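Local coordinates for protein TBC1 domain family member 22A (PDB 2QFZ) that probably acts as a GTPase-activating protein for Rab-family proteins through its TBC domain, and forms homodimers, at residues Gln230-Leu235 with Val240-Phe245; Leu297-Lys300 with Glu304-Leu307. All coordinates share one frame; numbering follows the deposited sequence.

Overall arrangement
Both contacts are short-range turns between consecutive helices in the C-terminal half of this all-helical Rab-GAP TBC chain, at one side of the molecule. Contact 1 comes first and joins helix 229-237 to helix 242-251; contact 2 follows, where helix 293-298 gives way to helix 302-309. Their centres lie about 10 Å apart, and about 24 and 28 Å from the centre of the chain. They touch directly: V240 packs on L305, and H234 NE2 makes a weak hydrogen bond to E299 O. Two helical corners well separated in sequence are thus brought together into one peripheral cluster, with the leucines of helix 302-309 packed against both segments of contact 1.

Contact 1 (Gln230-Leu235 with Val240-Phe245); sequences QVHRHL and VRYLQF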
loop_
_atom_site.group_PDB
_atom_site.type_symbol
_atom_site.label_atom_id
_atom_site.label_comp_id
_atom_site.label_asym_id
_atom_site.label_seq_id
_atom_site.Cartn_x
_atom_site.Cartn_y
_atom_site.Cartn_z
ATOM N N GLN A 230 11.301 18.921 -19.211
ATOM C CA GLN A 230 10.255 19.277 -20.167
ATOM C C GLN A 230 8.842 19.051 -19.577
ATOM O O GLN A 230 7.996 19.949 -19.620
ATOM C CB GLN A 230 10.444 18.514 -21.475
ATOM C CG GLN A 230 9.675 19.093 -22.624
ATOM C CD GLN A 230 9.831 18.303 -23.916
ATOM O OE1 GLN A 230 10.600 17.332 -23.999
ATOM N NE2 GLN A 230 9.085 18.720 -24.939
ATOM N N VAL A 231 8.601 17.892 -18.981
ATOM C CA VAL A 231 7.342 17.665 -18.235
ATOM C C VAL A 231 7.172 18.717 -17.094
ATOM O O VAL A 231 6.139 19.337 -16.972
ATOM C CB VAL A 231 7.254 16.209 -17.703
ATOM C CG1 VAL A 231 6.112 16.062 -16.703
ATOM C CG2 VAL A 231 7.107 15.214 -18.881
ATOM N N HIS A 232 8.218 18.937 -16.296
ATOM C CA HIS A 232 8.215 19.965 -15.232
ATOM C C HIS A 232 7.745 21.387 -15.631
ATOM O O HIS A 232 6.941 21.999 -14.915
ATOM C CB HIS A 232 9.605 20.049 -14.599
ATOM C CG HIS A 232 9.690 21.037 -13.484
ATOM N ND1 HIS A 232 8.986 20.889 -12.311
ATOM C CD2 HIS A 232 10.392 22.185 -13.363
ATOM C CE1 HIS A 232 9.256 21.908 -11.511
ATOM N NE2 HIS A 232 10.112 22.707 -12.124
ATOM N N ARG A 233 8.234 21.878 -16.781
ATOM C CA ARG A 233 7.914 23.191 -17.308
ATOM C C ARG A 233 6.560 23.270 -17.971
ATOM O O ARG A 233 5.886 24.295 -17.879
ATOM C CB ARG A 233 8.988 23.662 -18.298
ATOM C CG ARG A 233 10.353 23.741 -17.698
ATOM C CD ARG A 233 11.337 24.459 -18.583
ATOM N NE ARG A 233 12.599 24.611 -17.879
ATOM C CZ ARG A 233 13.673 25.253 -18.346
ATOM N NH1 ARG A 233 13.658 25.823 -19.550
ATOM N NH2 ARG A 233 14.777 25.321 -17.587
ATOM N N HIS A 234 6.152 22.202 -18.641
ATOM C CA HIS A 234 4.820 22.133 -19.171
ATOM C C HIS A 234 3.767 22.227 -18.024
ATOM O O HIS A 234 2.735 22.925 -18.150
ATOM C CB HIS A 234 4.688 20.843 -20.000
ATOM C CG HIS A 234 3.361 20.658 -20.658
ATOM N ND1 HIS A 234 3.057 21.186 -21.900
ATOM C CD2 HIS A 234 2.264 19.975 -20.260
ATOM C CE1 HIS A 234 1.827 20.840 -22.228
ATOM N NE2 HIS A 234 1.319 20.114 -21.246
ATOM N N LEU A 235 4.015 21.558 -16.898
ATOM C CA LEU A 235 3.047 21.643 -15.761
ATOM C C LEU A 235 2.980 23.100 -15.300
ATOM O O LEU A 235 1.902 23.628 -15.088
ATOM C CB LEU A 235 3.416 20.707 -14.607
ATOM C CG LEU A 235 3.308 19.222 -14.938
ATOM C CD1 LEU A 235 3.847 18.387 -13.815
ATOM C CD2 LEU A 235 1.912 18.800 -15.269
ATOM N N VAL A 240 -0.502 23.833 -13.517
ATOM C CA VAL A 240 -0.774 22.674 -12.659
ATOM C C VAL A 240 0.339 22.560 -11.631
ATOM O O VAL A 240 1.513 22.471 -12.007
ATOM C CB VAL A 240 -0.923 21.329 -13.459
ATOM C CG1 VAL A 240 -1.229 20.171 -12.473
ATOM C CG2 VAL A 240 -2.027 21.448 -14.527
ATOM N N ARG A 241 -0.041 22.587 -10.343
ATOM C CA ARG A 241 0.878 22.414 -9.218
ATOM C C ARG A 241 0.967 20.935 -8.856
ATOM O O ARG A 241 -0.032 20.241 -8.893
ATOM C CB ARG A 241 0.370 23.166 -7.977
ATOM C CG ARG A 241 0.387 24.677 -8.106
ATOM C CD ARG A 241 -0.027 25.329 -6.832
ATOM N NE ARG A 241 -1.484 25.256 -6.617
ATOM C CZ ARG A 241 -2.076 24.629 -5.619
ATOM N NH1 ARG A 241 -1.373 23.965 -4.696
ATOM N NH2 ARG A 241 -3.384 24.656 -5.545
ATOM N N TYR A 242 2.137 20.442 -8.455
ATOM C CA TYR A 242 2.212 19.007 -8.143
ATOM C C TYR A 242 1.209 18.577 -7.063
ATOM O O TYR A 242 0.662 17.505 -7.138
ATOM C CB TYR A 242 3.633 18.566 -7.781
ATOM C CG TYR A 242 4.601 18.551 -8.935
ATOM C CD1 TYR A 242 5.108 19.746 -9.465
ATOM C CD2 TYR A 242 5.081 17.350 -9.439
ATOM C CE1 TYR A 242 6.022 19.731 -10.493
ATOM C CE2 TYR A 242 6.005 17.317 -10.473
ATOM C CZ TYR A 242 6.473 18.506 -10.997
ATOM O OH TYR A 242 7.391 18.478 -12.024
ATOM N N LEU A 243 0.919 19.448 -6.108
ATOM C CA LEU A 243 0.058 19.114 -4.978
ATOM C C LEU A 243 -1.350 18.807 -5.393
ATOM O O LEU A 243 -2.037 18.008 -4.722
ATOM C CB LEU A 243 0.041 20.257 -3.970
ATOM C CG LEU A 243 -0.454 20.018 -2.547
ATOM C CD1 LEU A 243 0.401 18.990 -1.814
ATOM C CD2 LEU A 243 -0.413 21.363 -1.809
ATOM N N GLN A 244 -1.791 19.377 -6.524
ATOM C CA GLN A 244 -3.164 19.159 -6.993
ATOM C C GLN A 244 -3.461 17.738 -7.442
ATOM O O GLN A 244 -4.611 17.326 -7.434
ATOM C CB GLN A 244 -3.523 20.143 -8.106
ATOM C CG GLN A 244 -3.443 21.611 -7.661
ATOM C CD GLN A 244 -3.749 22.588 -8.788
ATOM O OE1 GLN A 244 -2.901 22.857 -9.625
ATOM N NE2 GLN A 244 -4.965 23.134 -8.792
ATOM N N PHE A 245 -2.441 17.002 -7.868
ATOM C CA PHE A 245 -2.622 15.608 -8.303
ATOM C C PHE A 245 -1.830 14.631 -7.449
ATOM O O PHE A 245 -2.306 13.550 -7.162
ATOM C CB PHE A 245 -2.331 15.418 -9.830
ATOM C CG PHE A 245 -0.891 15.669 -10.226
ATOM C CD1 PHE A 245 0.064 14.679 -10.143
ATOM C CD2 PHE A 245 -0.501 16.901 -10.654
ATOM C CE1 PHE A 245 1.384 14.938 -10.486
ATOM C CE2 PHE A 245 0.809 17.161 -10.992
ATOM C CZ PHE A 245 1.749 16.186 -10.913
#
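L235 supplies the apolar centre, its two methyl branches serving different neighbours. CD1 lies over one face of the Y242 ring, 4.2 Å from the ring centroid and 24° from the normal, a CH-pi contact displaced toward the phenol end. The same L235 CD1 meets F245 CZ obliquely at 4.2 Å, so one methyl touches both aromatic rings. The other branch faces V240, with L235 CD2 at 4.2 Å from V240 CB. With CG beside the backbone N and anti to the carbonyl carbon, the isobutyl group is set toward the second segment; the second torsion, which puts CD1 anti to CA, then parts the two methyls.

Next to this leucine the backbone closes the turn. V240 N donates to L235 O over 2.9 Å, somewhat bent and with the donor tilted from the carbonyl plane; it ties the chain beyond helix 229-237 back to its last turn. At the very next residue, R241 N gives a straight bond of 3.0 Å to Q244 OE1, using a lone pair in the plane of the amide and folding the glutamine back on the turn.

At the polar edge, H232 and Y242 meet rim to rim, their planes 34° apart and neither over the face of the other. H232 ND1 and Y242 OH are 2.9 Å apart in a nearly straight hydrogen bond (167°), which either atom could donate. The phenol is therefore gripped at its oxygen while the leucine methyl presses on its face, two restraints on the ring at right angles.

E221 of helix 211-227 touches both H232 and Y242, whereas L289 of helix 276-291 meets Y242 and F245. From helix 302-309, L309 packs on L235 and F245, and L305 on V240, so three further helices pack on this junction of the TBC domain.

Contact 2 (Leu297-Lys300 with Glu304-Leu307); sequences LEEK and ELLL
E299 and L305 bring their backbones to 5.9 Å between CA atoms, where the chain leaves helix 293-298 in an extended conformation at E299 and turns back into helix 302-309. The side chain of E299 fills the angle between the two. Its CG stands anti to the backbone N (chi1 -174°) and reaches straight to the facing helix, with E299 CG 3.6 Å from L305 CA and 3.7 Å from L305 CB. The aliphatic part of the glutamate thus packs like a hydrocarbon on the helix backbone, and L305 CD1 also approaches, 4.0 Å from E299 CG.

A bend at chi2 (57°) then brings the carboxylate beside the CB of E304, where E299 OE1 lies 3.7 Å from E304 CB. The two acids also meet through oxygens: E299 OE1 and E304 OE2 are 3.5 Å apart, without a hydrogen bond, and the carboxylate planes stand nearly perpendicular. Such proximity of like charges is probably costly, but E299 OE2 is held by the backbone N of D301 in the connecting turn. D301 in turn accepts from E304 N through OD2, linking the two segments by way of the intervening turn.

E304 is exposed, whereas L305 is buried, resting on H234 of helix 229-237 and on H238 in the turn beyond it. L297 also touches Q230 and H234, and L306 reaches Q244 and F245 of helix 242-251, so the corner sits across the helix pair 229-237 and 242-251.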
loop_
_atom_site.group_PDB
_atom_site.type_symbol
_atom_site.label_atom_id
_atom_site.label_comp_id
_atom_site.label_asym_id
_atom_site.label_seq_id
_atom_site.Cartn_x
_atom_site.Cartn_y
_atom_site.Cartn_z
ATOM N N LEU A 297 2.474 16.409 -22.411
ATOM C CA LEU A 297 3.012 17.434 -23.285
ATOM C C LEU A 297 2.115 17.835 -24.496
ATOM O O LEU A 297 2.260 18.939 -25.027
ATOM C CB LEU A 297 4.376 16.985 -23.774
ATOM C CG LEU A 297 5.463 16.900 -22.676
ATOM C CD1 LEU A 297 6.675 16.034 -23.147
ATOM C CD2 LEU A 297 5.916 18.269 -22.281
ATOM N N GLU A 298 1.192 16.952 -24.892
ATOM C CA GLU A 298 0.213 17.229 -25.930
ATOM C C GLU A 298 -1.016 17.942 -25.375
ATOM O O GLU A 298 -1.769 18.576 -26.134
ATOM C CB GLU A 298 -0.263 15.921 -26.563
ATOM N N GLU A 299 -1.232 17.824 -24.058
ATOM C CA GLU A 299 -2.362 18.458 -23.403
ATOM C C GLU A 299 -2.047 19.909 -23.043
ATOM O O GLU A 299 -1.117 20.174 -22.292
ATOM C CB GLU A 299 -2.754 17.664 -22.148
ATOM C CG GLU A 299 -3.990 18.153 -21.490
ATOM C CD GLU A 299 -5.161 18.162 -22.424
ATOM O OE1 GLU A 299 -5.741 17.072 -22.651
ATOM O OE2 GLU A 299 -5.508 19.254 -22.933
ATOM N N LYS A 300 -2.843 20.835 -23.571
ATOM C CA LYS A 300 -2.640 22.273 -23.371
ATOM C C LYS A 300 -3.793 23.005 -22.697
ATOM O O LYS A 300 -3.680 24.188 -22.440
ATOM C CB LYS A 300 -2.343 22.937 -24.723
ATOM C CG LYS A 300 -1.073 22.426 -25.315
ATOM C CD LYS A 300 -0.910 22.780 -26.770
ATOM C CE LYS A 300 0.530 22.473 -27.203
ATOM N NZ LYS A 300 1.063 21.263 -26.496
ATOM N N GLU A 304 -8.368 19.897 -18.435
ATOM C CA GLU A 304 -8.196 18.533 -18.923
ATOM C C GLU A 304 -6.855 17.947 -18.531
ATOM O O GLU A 304 -6.762 16.745 -18.368
ATOM C CB GLU A 304 -8.362 18.473 -20.454
ATOM C CG GLU A 304 -9.770 18.726 -20.931
ATOM C CD GLU A 304 -9.980 18.399 -22.420
ATOM O OE1 GLU A 304 -11.132 18.368 -22.867
ATOM O OE2 GLU A 304 -9.003 18.171 -23.148
ATOM N N LEU A 305 -5.814 18.791 -18.417
ATOM C CA LEU A 305 -4.493 18.352 -17.953
ATOM C C LEU A 305 -4.538 17.816 -16.509
ATOM O O LEU A 305 -4.091 16.702 -16.228
ATOM C CB LEU A 305 -3.468 19.485 -18.028
ATOM C CG LEU A 305 -2.044 19.113 -17.595
ATOM C CD1 LEU A 305 -1.536 17.850 -18.283
ATOM C CD2 LEU A 305 -1.038 20.310 -17.793
ATOM N N LEU A 306 -5.076 18.624 -15.613
ATOM C CA LEU A 306 -5.329 18.181 -14.247
ATOM C C LEU A 306 -6.266 16.927 -14.189
ATOM O O LEU A 306 -5.949 15.985 -13.504
ATOM C CB LEU A 306 -5.850 19.358 -13.384
ATOM C CG LEU A 306 -6.092 19.078 -11.898
ATOM C CD1 LEU A 306 -4.877 18.335 -11.278
ATOM C CD2 LEU A 306 -6.395 20.314 -11.156
ATOM N N LEU A 307 -7.364 16.902 -14.946
ATOM C CA LEU A 307 -8.257 15.717 -15.003
ATOM C C LEU A 307 -7.566 14.439 -15.386
ATOM O O LEU A 307 -7.843 13.421 -14.787
ATOM C CB LEU A 307 -9.446 15.903 -15.946
ATOM C CG LEU A 307 -10.517 16.846 -15.381
ATOM C CD1 LEU A 307 -11.247 17.523 -16.553
ATOM C CD2 LEU A 307 -11.508 16.140 -14.424
#